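Local coordinates for glycerate 2-kinase (Pyrococcus horikoshii, PDB 1X3L), which catalyses the ATP-dependent phosphorylation of D-glycerate to 2-phosphoglycerate, and can also take phosphate from other nucleotides or pyrophosphate, at residues 16-21 with 363-368; 110-115 with 135-140; 266-271 with 289-294. All coordinates share one frame; numbering follows the deposited sequence.

How the contacts relate
The chain opens with helix 6-20, which carries 16-21. Contact 1 pairs it with 363-368 and closes a loop of 341 residues, so the start of the chain packs on the mixed sheet of the C-terminal half. Both other contacts fall within this long loop. Contact 2 comes first and closes a short loop from 110-115 to 135-140, in the region of the parallel sheet. Contact 3 follows in series and joins 266-271 to 289-294, where the chain passes from the parallel sheet to the mixed one. Contacts 1 and 3 touch at Ala17 and Ser271, with centres about 11 Å apart. The centre of contact 2 lies about 31 Å from that of either.

Contact 1. Residues 16-21 with 363-368; sequences EAIKAA and VAFDTD
Ala17 and Ile18, on helix 6-20, lie over the end of strand 359-366 that carries Phe365. The closest backbone approach is 6.3 Å, from Ile18 CA to Thr367 CA. This is helix-on-sheet packing of an alpha/beta fold. The helix comes from the start of the chain, and the mixed sheet is formed late in the sequence, partly by the MOFRL region. The strand is an inner one, bonded through its backbone to strands 427-435 and 378-382.

Phe365 is the side chain that reaches across. Its bond from CA to CB points toward the helix. With CG set between the two backbone branches (chi1 63°), CZ is the ring atom that comes nearest to Ala17. The methyl of Ala17 meets the ring at its edge, near the ring plane, with Ala17 CB 3.9 Å from Phe365 CZ. Ile18 comes in obliquely and less closely, its CG1 4.3 Å from Phe365 CE1. The contact is small and wholly apolar. Ala17 also touches Ile428 of the next strand and Ile275 of helix 268-281, so its methyl lies where the strands and a second helix meet.

Beyond the ring the strand gives way to a turn. The hydroxyl of Thr367 is held by the backbone of Val425 and Asn426, which ties the turn to the approach of strand 427-435. Asp366 makes an Asx turn over Thr367. Asp368 N donates to Asp366 OD1 at 3.3 Å, nearly straight at 167°, on the anti side of the carboxylate and 26° out of its plane.

Contact 2. Residues 110-115 with 135-140; sequences KEALSI and ALFELP
Leu139 lies against Lys110 and Leu113, and Phe137 against Ala112. The two methyls of Leu139 part to separate partners. CD2 of Leu139 is 3.5 Å from CD1 of Leu113, while CD1 of Leu139 is 4.1 Å from CG of Lys110. The lysine chain runs across the leucine at about a right angle. It bends at its last torsion (chi4 -64°), which keeps the ammonium end near the same methyl. Phe137 turns its ring edge to the helix. The methyl of Ala112 lies close to the ring plane, 3.4 Å from Phe137 CZ.

Helix 103-118 is the connection between strands 92-96 and 124-129 of a parallel sheet, a beta-alpha-beta crossover. The strand order 3-2-1-4-5-6 marks a Rossmann-like fold. Segment 135-140 leaves the short helix 133-136 and runs beside the crossover helix, where Leu139 also meets Ile106 and Ala109. Replacing Leu139 by an alanine would probably open a gap beside Leu113 and leave the aliphatic part of Lys110 without its apolar support.

Further out, Leu139 is bonded through its backbone to Lys175. Glu138 points away from the helix and is held by a salt bridge to Lys177 and a hydrogen bond to Ser174. The Phe137 side chain touches Val79 and lies about 11 Å from the side chain of Lys58, which by similarity binds substrate.

Contact 3. Residues 266-271 with 289-294; sequences ASNSIS and MTTTLE
Thr291 packs against the first turn of helix 268-281, its bond from CA to CB directed toward it, and meets Ser269 and Asn268. Its methyl does most of the touching. CG2 of Thr291 rests 3.8 Å from CA of Ser269 and almost as close to CB of the same serine. With chi1 at 53°, Thr291 OG1 lies over its own backbone. The methyl CG2, anti to the carbonyl carbon, is the branch laid against the helix backbone.

Asn268 and Thr291 lie side by side and run antiparallel, each side chain pointing past the other. The asparagine extends with CG anti to its backbone N (chi1 -170°), and its OD1 ends 4.1 Å from Thr291 CB. This oxygen is buried by the contact and has no polar partner in the model. The other end of the amide is well engaged: ND2 donates to the backbone oxygens of Val425 and Ser427. These bonds fix the rotation of the amide as the threonine passes it.

Both backbones are held locally. Ser267 is the N-cap of the helix, its OG accepting from Ile270 N at 3.1 Å and 163°. On the other side Thr290 forms an ST turn, with Thr292 N 3.1 Å from Thr290 OG1, and the strand direction changes at Thr291, between these two residues.

Helix 268-281 follows strand 260-266, an edge strand of the parallel sheet, and leads to strand 285-290 at an edge of the mixed sheet. Its first turn packs on Ile428 of strand 427-435, and Ser271 bonds to the backbone oxygen of Ala17 on helix 6-20.

Contact 1. Residues 16-21 with 363-368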
ATOM      1  N   GLU A  16      12.419  -6.654  -9.624  1.00 25.94           N
ATOM      2  CA  GLU A  16      13.034  -5.912  -8.523  1.00 27.01           C
ATOM      3  C   GLU A  16      11.999  -5.115  -7.730  1.00 26.06           C
ATOM      4  O   GLU A  16      12.049  -5.066  -6.504  1.00 26.58           O
ATOM      5  CB  GLU A  16      14.110  -4.957  -9.048  1.00 28.06           C
ATOM      6  CG  GLU A  16      15.410  -5.635  -9.431  1.00 35.81           C
ATOM      7  CD  GLU A  16      16.091  -6.291  -8.241  1.00 38.52           C
ATOM      8  OE1 GLU A  16      16.389  -5.583  -7.254  1.00 41.61           O
ATOM      9  OE2 GLU A  16      16.329  -7.514  -8.292  1.00 41.97           O
ATOM     10  N   ALA A  17      11.067  -4.490  -8.439  1.00 25.14           N
ATOM     11  CA  ALA A  17      10.032  -3.695  -7.787  1.00 25.48           C
ATOM     12  C   ALA A  17       9.163  -4.585  -6.913  1.00 25.04           C
ATOM     13  O   ALA A  17       8.823  -4.225  -5.790  1.00 22.70           O
ATOM     14  CB  ALA A  17       9.168  -2.987  -8.836  1.00 21.60           C
ATOM     15  N   ILE A  18       8.803  -5.754  -7.435  1.00 24.62           N
ATOM     16  CA  ILE A  18       7.963  -6.674  -6.689  1.00 27.61           C
ATOM     17  C   ILE A  18       8.681  -7.216  -5.455  1.00 28.51           C
ATOM     18  O   ILE A  18       8.089  -7.300  -4.385  1.00 28.68           O
ATOM     19  CB  ILE A  18       7.496  -7.837  -7.584  1.00 28.26           C
ATOM     20  CG1 ILE A  18       6.634  -7.286  -8.721  1.00 29.20           C
ATOM     21  CG2 ILE A  18       6.700  -8.845  -6.761  1.00 28.65           C
ATOM     22  CD1 ILE A  18       6.241  -8.328  -9.754  1.00 32.41           C
ATOM     23  N   LYS A  19       9.958  -7.565  -5.600  1.00 30.03           N
ATOM     24  CA  LYS A  19      10.738  -8.085  -4.475  1.00 32.21           C
ATOM     25  C   LYS A  19      10.884  -7.041  -3.367  1.00 30.71           C
ATOM     26  O   LYS A  19      10.799  -7.365  -2.184  1.00 31.70           O
ATOM     27  CB  LYS A  19      12.132  -8.522  -4.936  1.00 33.87           C
ATOM     28  CG  LYS A  19      12.144  -9.701  -5.898  1.00 39.77           C
ATOM     29  CD  LYS A  19      13.565 -10.001  -6.366  1.00 41.97           C
ATOM     30  CE  LYS A  19      13.580 -11.055  -7.459  1.00 46.31           C
ATOM     31  NZ  LYS A  19      14.962 -11.288  -7.990  1.00 47.31           N
ATOM     32  N   ALA A  20      11.105  -5.791  -3.752  1.00 29.20           N
ATOM     33  CA  ALA A  20      11.264  -4.713  -2.775  1.00 28.75           C
ATOM     34  C   ALA A  20       9.955  -4.446  -2.027  1.00 28.49           C
ATOM     35  O   ALA A  20       9.952  -3.792  -0.982  1.00 27.15           O
ATOM     36  CB  ALA A  20      11.737  -3.442  -3.475  1.00 28.61           C
ATOM     37  N   ALA A  21       8.846  -4.946  -2.572  1.00 26.20           N
ATOM     38  CA  ALA A  21       7.541  -4.757  -1.946  1.00 24.80           C
ATOM     39  C   ALA A  21       7.061  -6.010  -1.213  1.00 26.04           C
ATOM     40  O   ALA A  21       6.006  -5.994  -0.580  1.00 27.58           O
ATOM     41  CB  ALA A  21       6.510  -4.337  -2.991  1.00 22.66           C
ATOM     42  N   VAL A 363       6.619  -0.749 -19.749  1.00 22.69           N
ATOM     43  CA  VAL A 363       5.905  -1.801 -19.050  1.00 23.22           C
ATOM     44  C   VAL A 363       5.191  -1.131 -17.879  1.00 23.66           C
ATOM     45  O   VAL A 363       5.818  -0.451 -17.065  1.00 23.49           O
ATOM     46  CB  VAL A 363       6.864  -2.931 -18.564  1.00 23.21           C
ATOM     47  CG1 VAL A 363       7.968  -2.370 -17.694  1.00 23.29           C
ATOM     48  CG2 VAL A 363       6.071  -3.987 -17.805  1.00 24.38           C
ATOM     49  N   ALA A 364       3.871  -1.283 -17.832  1.00 23.97           N
ATOM     50  CA  ALA A 364       3.056  -0.696 -16.767  1.00 23.86           C
ATOM     51  C   ALA A 364       2.389  -1.860 -16.044  1.00 25.08           C
ATOM     52  O   ALA A 364       1.758  -2.700 -16.678  1.00 23.65           O
ATOM     53  CB  ALA A 364       1.999   0.231 -17.362  1.00 21.93           C
ATOM     54  N   PHE A 365       2.521  -1.911 -14.725  1.00 24.77           N
ATOM     55  CA  PHE A 365       1.944  -3.016 -13.977  1.00 25.62           C
ATOM     56  C   PHE A 365       1.502  -2.639 -12.574  1.00 26.63           C
ATOM     57  O   PHE A 365       2.037  -1.719 -11.967  1.00 26.77           O
ATOM     58  CB  PHE A 365       2.965  -4.157 -13.895  1.00 25.50           C
ATOM     59  CG  PHE A 365       4.222  -3.791 -13.151  1.00 26.82           C
ATOM     60  CD1 PHE A 365       4.427  -4.226 -11.843  1.00 29.72           C
ATOM     61  CD2 PHE A 365       5.195  -2.998 -13.750  1.00 29.50           C
ATOM     62  CE1 PHE A 365       5.585  -3.874 -11.142  1.00 26.81           C
ATOM     63  CE2 PHE A 365       6.354  -2.639 -13.059  1.00 29.00           C
ATOM     64  CZ  PHE A 365       6.546  -3.079 -11.753  1.00 29.14           C
ATOM     65  N   ASP A 366       0.519  -3.374 -12.067  1.00 25.95           N
ATOM     66  CA  ASP A 366       0.003  -3.162 -10.723  1.00 27.76           C
ATOM     67  C   ASP A 366       0.721  -4.190  -9.844  1.00 27.84           C
ATOM     68  O   ASP A 366       0.676  -5.390 -10.133  1.00 28.76           O
ATOM     69  CB  ASP A 366      -1.504  -3.421 -10.693  1.00 28.38           C
ATOM     70  CG  ASP A 366      -2.185  -2.767  -9.509  1.00 31.98           C
ATOM     71  OD1 ASP A 366      -1.682  -2.902  -8.373  1.00 33.11           O
ATOM     72  OD2 ASP A 366      -3.236  -2.121  -9.718  1.00 33.12           O
ATOM     73  N   THR A 367       1.380  -3.731  -8.785  1.00 25.74           N
ATOM     74  CA  THR A 367       2.111  -4.642  -7.915  1.00 26.13           C
ATOM     75  C   THR A 367       1.240  -5.638  -7.156  1.00 27.49           C
ATOM     76  O   THR A 367       1.770  -6.561  -6.541  1.00 27.30           O
ATOM     77  CB  THR A 367       2.989  -3.881  -6.891  1.00 25.30           C
ATOM     78  OG1 THR A 367       2.167  -3.007  -6.109  1.00 24.93           O
ATOM     79  CG2 THR A 367       4.067  -3.064  -7.620  1.00 24.45           C
ATOM     80  N   ASP A 368      -0.082  -5.474  -7.185  1.00 27.97           N
ATOM     81  CA  ASP A 368      -0.918  -6.441  -6.477  1.00 30.23           C
ATOM     82  C   ASP A 368      -1.236  -7.646  -7.351  1.00 29.20           C
ATOM     83  O   ASP A 368      -1.943  -8.555  -6.926  1.00 32.66           O
ATOM     84  CB  ASP A 368      -2.213  -5.809  -5.931  1.00 31.69           C
ATOM     85  CG  ASP A 368      -3.188  -5.399  -7.014  1.00 33.35           C
ATOM     86  OD1 ASP A 368      -3.102  -5.906  -8.152  1.00 37.39           O
ATOM     87  OD2 ASP A 368      -4.070  -4.569  -6.712  1.00 36.27           O
TER

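Contact 2. Residues 110-115 with 135-140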
ATOM      1  N   LYS A 110      -7.855  -7.229  21.575  1.00 40.46           N
ATOM      2  CA  LYS A 110      -7.742  -7.556  22.996  1.00 42.58           C
ATOM      3  C   LYS A 110      -6.449  -8.315  23.252  1.00 42.99           C
ATOM      4  O   LYS A 110      -5.776  -8.088  24.259  1.00 44.00           O
ATOM      5  CB  LYS A 110      -8.929  -8.401  23.457  1.00 44.46           C
ATOM      6  CG  LYS A 110     -10.235  -7.641  23.570  1.00 45.90           C
ATOM      7  CD  LYS A 110     -11.339  -8.558  24.072  1.00 48.90           C
ATOM      8  CE  LYS A 110     -12.632  -7.801  24.307  1.00 49.84           C
ATOM      9  NZ  LYS A 110     -12.481  -6.782  25.380  1.00 52.27           N
ATOM     10  N   GLU A 111      -6.106  -9.221  22.340  1.00 42.99           N
ATOM     11  CA  GLU A 111      -4.874  -9.993  22.461  1.00 43.63           C
ATOM     12  C   GLU A 111      -3.677  -9.049  22.431  1.00 42.58           C
ATOM     13  O   GLU A 111      -2.709  -9.235  23.171  1.00 42.06           O
ATOM     14  CB  GLU A 111      -4.758 -10.995  21.309  1.00 46.43           C
ATOM     15  CG  GLU A 111      -5.652 -12.208  21.444  1.00 52.65           C
ATOM     16  CD  GLU A 111      -5.146 -13.190  22.485  1.00 54.73           C
ATOM     17  OE1 GLU A 111      -4.959 -12.790  23.654  1.00 55.32           O
ATOM     18  OE2 GLU A 111      -4.934 -14.368  22.130  1.00 57.23           O
ATOM     19  N   ALA A 112      -3.745  -8.037  21.571  1.00 40.51           N
ATOM     20  CA  ALA A 112      -2.661  -7.067  21.456  1.00 39.93           C
ATOM     21  C   ALA A 112      -2.512  -6.243  22.737  1.00 38.23           C
ATOM     22  O   ALA A 112      -1.397  -5.994  23.190  1.00 35.34           O
ATOM     23  CB  ALA A 112      -2.901  -6.147  20.264  1.00 38.79           C
ATOM     24  N   LEU A 113      -3.629  -5.818  23.321  1.00 40.04           N
ATOM     25  CA  LEU A 113      -3.565  -5.028  24.550  1.00 42.33           C
ATOM     26  C   LEU A 113      -2.959  -5.865  25.674  1.00 43.91           C
ATOM     27  O   LEU A 113      -2.187  -5.365  26.493  1.00 42.97           O
ATOM     28  CB  LEU A 113      -4.958  -4.548  24.970  1.00 43.23           C
ATOM     29  CG  LEU A 113      -5.807  -3.755  23.974  1.00 44.86           C
ATOM     30  CD1 LEU A 113      -6.830  -2.946  24.754  1.00 45.14           C
ATOM     31  CD2 LEU A 113      -4.943  -2.835  23.136  1.00 44.89           C
ATOM     32  N   SER A 114      -3.319  -7.144  25.702  1.00 44.92           N
ATOM     33  CA  SER A 114      -2.808  -8.060  26.709  1.00 46.22           C
ATOM     34  C   SER A 114      -1.285  -8.099  26.635  1.00 46.25           C
ATOM     35  O   SER A 114      -0.598  -8.052  27.656  1.00 46.85           O
ATOM     36  CB  SER A 114      -3.375  -9.461  26.473  1.00 47.19           C
ATOM     37  OG  SER A 114      -2.729 -10.412  27.295  1.00 49.91           O
ATOM     38  N   ILE A 115      -0.764  -8.177  25.415  1.00 44.45           N
ATOM     39  CA  ILE A 115       0.675  -8.214  25.193  1.00 43.36           C
ATOM     40  C   ILE A 115       1.346  -6.917  25.639  1.00 43.69           C
ATOM     41  O   ILE A 115       2.425  -6.942  26.231  1.00 42.63           O
ATOM     42  CB  ILE A 115       0.987  -8.468  23.704  1.00 44.74           C
ATOM     43  CG1 ILE A 115       0.530  -9.880  23.327  1.00 44.67           C
ATOM     44  CG2 ILE A 115       2.480  -8.283  23.428  1.00 44.07           C
ATOM     45  CD1 ILE A 115       0.602 -10.175  21.851  1.00 46.04           C
ATOM     46  N   ALA A 135     -10.306  -2.962   9.718  1.00 36.64           N
ATOM     47  CA  ALA A 135     -11.374  -3.913  10.012  1.00 36.94           C
ATOM     48  C   ALA A 135     -10.867  -5.136  10.773  1.00 37.31           C
ATOM     49  O   ALA A 135     -11.548  -5.659  11.656  1.00 37.16           O
ATOM     50  CB  ALA A 135     -12.048  -4.352   8.713  1.00 37.52           C
ATOM     51  N   LEU A 136      -9.664  -5.583  10.428  1.00 36.67           N
ATOM     52  CA  LEU A 136      -9.061  -6.752  11.059  1.00 35.44           C
ATOM     53  C   LEU A 136      -8.626  -6.527  12.499  1.00 37.13           C
ATOM     54  O   LEU A 136      -8.551  -7.471  13.285  1.00 37.84           O
ATOM     55  CB  LEU A 136      -7.837  -7.200  10.264  1.00 33.97           C
ATOM     56  CG  LEU A 136      -8.030  -7.725   8.844  1.00 35.29           C
ATOM     57  CD1 LEU A 136      -6.661  -7.871   8.173  1.00 33.21           C
ATOM     58  CD2 LEU A 136      -8.773  -9.061   8.887  1.00 34.94           C
ATOM     59  N   PHE A 137      -8.335  -5.278  12.839  1.00 35.87           N
ATOM     60  CA  PHE A 137      -7.848  -4.941  14.167  1.00 36.18           C
ATOM     61  C   PHE A 137      -8.658  -3.789  14.747  1.00 36.75           C
ATOM     62  O   PHE A 137      -8.376  -2.622  14.469  1.00 37.01           O
ATOM     63  CB  PHE A 137      -6.380  -4.541  14.051  1.00 35.52           C
ATOM     64  CG  PHE A 137      -5.652  -4.476  15.351  1.00 34.37           C
ATOM     65  CD1 PHE A 137      -5.214  -5.639  15.975  1.00 33.83           C
ATOM     66  CD2 PHE A 137      -5.353  -3.248  15.929  1.00 33.56           C
ATOM     67  CE1 PHE A 137      -4.476  -5.577  17.157  1.00 32.49           C
ATOM     68  CE2 PHE A 137      -4.618  -3.178  17.112  1.00 32.04           C
ATOM     69  CZ  PHE A 137      -4.179  -4.342  17.724  1.00 31.53           C
ATOM     70  N   GLU A 138      -9.661  -4.117  15.553  1.00 37.93           N
ATOM     71  CA  GLU A 138     -10.504  -3.088  16.140  1.00 39.10           C
ATOM     72  C   GLU A 138     -11.085  -3.451  17.500  1.00 38.61           C
ATOM     73  O   GLU A 138     -11.398  -4.609  17.779  1.00 38.42           O
ATOM     74  CB  GLU A 138     -11.640  -2.732  15.172  1.00 41.29           C
ATOM     75  CG  GLU A 138     -12.626  -1.698  15.712  1.00 45.75           C
ATOM     76  CD  GLU A 138     -11.945  -0.435  16.220  1.00 47.53           C
ATOM     77  OE1 GLU A 138     -11.234   0.224  15.438  1.00 49.36           O
ATOM     78  OE2 GLU A 138     -12.124  -0.095  17.405  1.00 51.15           O
ATOM     79  N   LEU A 139     -11.214  -2.432  18.341  1.00 38.83           N
ATOM     80  CA  LEU A 139     -11.764  -2.564  19.679  1.00 39.79           C
ATOM     81  C   LEU A 139     -12.465  -1.245  20.001  1.00 39.46           C
ATOM     82  O   LEU A 139     -11.815  -0.238  20.273  1.00 39.41           O
ATOM     83  CB  LEU A 139     -10.645  -2.827  20.692  1.00 40.79           C
ATOM     84  CG  LEU A 139     -11.085  -3.049  22.142  1.00 44.89           C
ATOM     85  CD1 LEU A 139     -12.059  -4.222  22.211  1.00 44.60           C
ATOM     86  CD2 LEU A 139      -9.867  -3.309  23.016  1.00 45.12           C
ATOM     87  N   PRO A 140     -13.805  -1.230  19.948  1.00 39.71           N
ATOM     88  CA  PRO A 140     -14.594  -0.025  20.233  1.00 39.65           C
ATOM     89  C   PRO A 140     -14.378   0.520  21.647  1.00 38.65           C
ATOM     90  O   PRO A 140     -13.996  -0.219  22.550  1.00 38.09           O
ATOM     91  CB  PRO A 140     -16.033  -0.496  20.014  1.00 39.86           C
ATOM     92  CG  PRO A 140     -15.878  -1.596  18.997  1.00 40.90           C
ATOM     93  CD  PRO A 140     -14.679  -2.338  19.527  1.00 40.20           C
TER

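Contact 3. Residues 266-271 with 289-294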
ATOM      1  N   ALA A 266       7.842  -0.533   2.946  1.00 26.78           N
ATOM      2  CA  ALA A 266       7.450  -1.015   1.626  1.00 25.96           C
ATOM      3  C   ALA A 266       6.464   0.012   1.119  1.00 26.10           C
ATOM      4  O   ALA A 266       5.521   0.375   1.826  1.00 26.95           O
ATOM      5  CB  ALA A 266       6.798  -2.400   1.718  1.00 25.51           C
ATOM      6  N   SER A 267       6.694   0.494  -0.095  1.00 25.73           N
ATOM      7  CA  SER A 267       5.837   1.516  -0.682  1.00 26.19           C
ATOM      8  C   SER A 267       6.168   1.630  -2.157  1.00 26.52           C
ATOM      9  O   SER A 267       7.141   1.051  -2.630  1.00 26.57           O
ATOM     10  CB  SER A 267       6.110   2.867  -0.025  1.00 26.49           C
ATOM     11  OG  SER A 267       7.425   3.310  -0.344  1.00 24.77           O
ATOM     12  N   ASN A 268       5.361   2.391  -2.880  1.00 27.20           N
ATOM     13  CA  ASN A 268       5.591   2.570  -4.299  1.00 27.59           C
ATOM     14  C   ASN A 268       6.973   3.200  -4.511  1.00 27.57           C
ATOM     15  O   ASN A 268       7.734   2.766  -5.374  1.00 27.54           O
ATOM     16  CB  ASN A 268       4.486   3.448  -4.887  1.00 27.84           C
ATOM     17  CG  ASN A 268       4.521   3.483  -6.391  1.00 29.72           C
ATOM     18  OD1 ASN A 268       5.332   4.187  -6.983  1.00 29.37           O
ATOM     19  ND2 ASN A 268       3.649   2.704  -7.023  1.00 28.71           N
ATOM     20  N   SER A 269       7.298   4.210  -3.707  1.00 27.32           N
ATOM     21  CA  SER A 269       8.588   4.891  -3.802  1.00 27.56           C
ATOM     22  C   SER A 269       9.765   3.937  -3.569  1.00 27.01           C
ATOM     23  O   SER A 269      10.771   3.984  -4.287  1.00 24.64           O
ATOM     24  CB  SER A 269       8.660   6.035  -2.787  1.00 28.25           C
ATOM     25  OG  SER A 269       9.943   6.642  -2.811  1.00 29.52           O
ATOM     26  N   ILE A 270       9.642   3.076  -2.565  1.00 26.14           N
ATOM     27  CA  ILE A 270      10.707   2.125  -2.270  1.00 26.56           C
ATOM     28  C   ILE A 270      10.882   1.153  -3.435  1.00 27.12           C
ATOM     29  O   ILE A 270      12.005   0.750  -3.757  1.00 28.07           O
ATOM     30  CB  ILE A 270      10.424   1.373  -0.940  1.00 26.93           C
ATOM     31  CG1 ILE A 270      10.708   2.318   0.238  1.00 25.44           C
ATOM     32  CG2 ILE A 270      11.289   0.125  -0.828  1.00 24.74           C
ATOM     33  CD1 ILE A 270      10.276   1.775   1.580  1.00 24.41           C
ATOM     34  N   SER A 271       9.779   0.793  -4.086  1.00 25.50           N
ATOM     35  CA  SER A 271       9.873  -0.110  -5.228  1.00 26.43           C
ATOM     36  C   SER A 271      10.468   0.623  -6.435  1.00 23.46           C
ATOM     37  O   SER A 271      11.232   0.038  -7.204  1.00 26.43           O
ATOM     38  CB  SER A 271       8.500  -0.705  -5.574  1.00 24.29           C
ATOM     39  OG  SER A 271       8.143  -1.720  -4.643  1.00 24.56           O
ATOM     40  N   MET A 289      10.378   9.835 -12.015  1.00 26.31           N
ATOM     41  CA  MET A 289       9.627  11.011 -12.437  1.00 27.66           C
ATOM     42  C   MET A 289       8.572  11.425 -11.422  1.00 27.18           C
ATOM     43  O   MET A 289       8.295  12.614 -11.259  1.00 26.12           O
ATOM     44  CB  MET A 289       8.971  10.740 -13.797  1.00 26.68           C
ATOM     45  CG  MET A 289       9.946  10.225 -14.851  1.00 28.36           C
ATOM     46  SD  MET A 289      11.354  11.337 -15.148  1.00 29.68           S
ATOM     47  CE  MET A 289      10.588  12.578 -16.205  1.00 29.13           C
ATOM     48  N   THR A 290       7.989  10.435 -10.753  1.00 26.93           N
ATOM     49  CA  THR A 290       6.976  10.680  -9.737  1.00 26.53           C
ATOM     50  C   THR A 290       6.530   9.376  -9.087  1.00 26.55           C
ATOM     51  O   THR A 290       6.741   8.289  -9.629  1.00 25.27           O
ATOM     52  CB  THR A 290       5.723  11.387 -10.323  1.00 28.63           C
ATOM     53  OG1 THR A 290       4.817  11.701  -9.258  1.00 32.49           O
ATOM     54  CG2 THR A 290       5.003  10.487 -11.321  1.00 27.10           C
ATOM     55  N   THR A 291       5.920   9.491  -7.917  1.00 25.88           N
ATOM     56  CA  THR A 291       5.422   8.331  -7.194  1.00 27.40           C
ATOM     57  C   THR A 291       3.968   8.593  -6.829  1.00 27.43           C
ATOM     58  O   THR A 291       3.364   7.837  -6.067  1.00 27.83           O
ATOM     59  CB  THR A 291       6.213   8.087  -5.893  1.00 26.49           C
ATOM     60  OG1 THR A 291       6.238   9.293  -5.120  1.00 26.99           O
ATOM     61  CG2 THR A 291       7.637   7.655  -6.207  1.00 25.08           C
ATOM     62  N   THR A 292       3.413   9.663  -7.390  1.00 25.92           N
ATOM     63  CA  THR A 292       2.033  10.045  -7.118  1.00 27.89           C
ATOM     64  C   THR A 292       1.234  10.301  -8.396  1.00 29.44           C
ATOM     65  O   THR A 292       0.333  11.145  -8.422  1.00 30.07           O
ATOM     66  CB  THR A 292       1.977  11.308  -6.226  1.00 26.82           C
ATOM     67  OG1 THR A 292       2.659  12.392  -6.873  1.00 28.92           O
ATOM     68  CG2 THR A 292       2.640  11.033  -4.887  1.00 25.61           C
ATOM     69  N   LEU A 293       1.575   9.577  -9.458  1.00 27.92           N
ATOM     70  CA  LEU A 293       0.869   9.707 -10.723  1.00 28.85           C
ATOM     71  C   LEU A 293      -0.587   9.307 -10.503  1.00 31.27           C
ATOM     72  O   LEU A 293      -0.872   8.270  -9.895  1.00 32.15           O
ATOM     73  CB  LEU A 293       1.483   8.781 -11.775  1.00 30.49           C
ATOM     74  CG  LEU A 293       0.791   8.766 -13.140  1.00 32.27           C
ATOM     75  CD1 LEU A 293       1.171  10.027 -13.894  1.00 34.36           C
ATOM     76  CD2 LEU A 293       1.208   7.533 -13.939  1.00 31.02           C
ATOM     77  N   GLU A 294      -1.503  10.135 -10.988  1.00 31.97           N
ATOM     78  CA  GLU A 294      -2.931   9.868 -10.875  1.00 34.24           C
ATOM     79  C   GLU A 294      -3.590  10.437 -12.125  1.00 34.58           C
ATOM     80  O   GLU A 294      -3.044  11.342 -12.752  1.00 38.32           O
ATOM     81  CB  GLU A 294      -3.498  10.531  -9.613  1.00 36.13           C
ATOM     82  CG  GLU A 294      -2.986   9.905  -8.317  1.00 38.91           C
ATOM     83  CD  GLU A 294      -3.459  10.639  -7.070  1.00 43.27           C
ATOM     84  OE1 GLU A 294      -3.091  11.823  -6.890  1.00 42.65           O
ATOM     85  OE2 GLU A 294      -4.197  10.027  -6.269  1.00 45.23           O
TER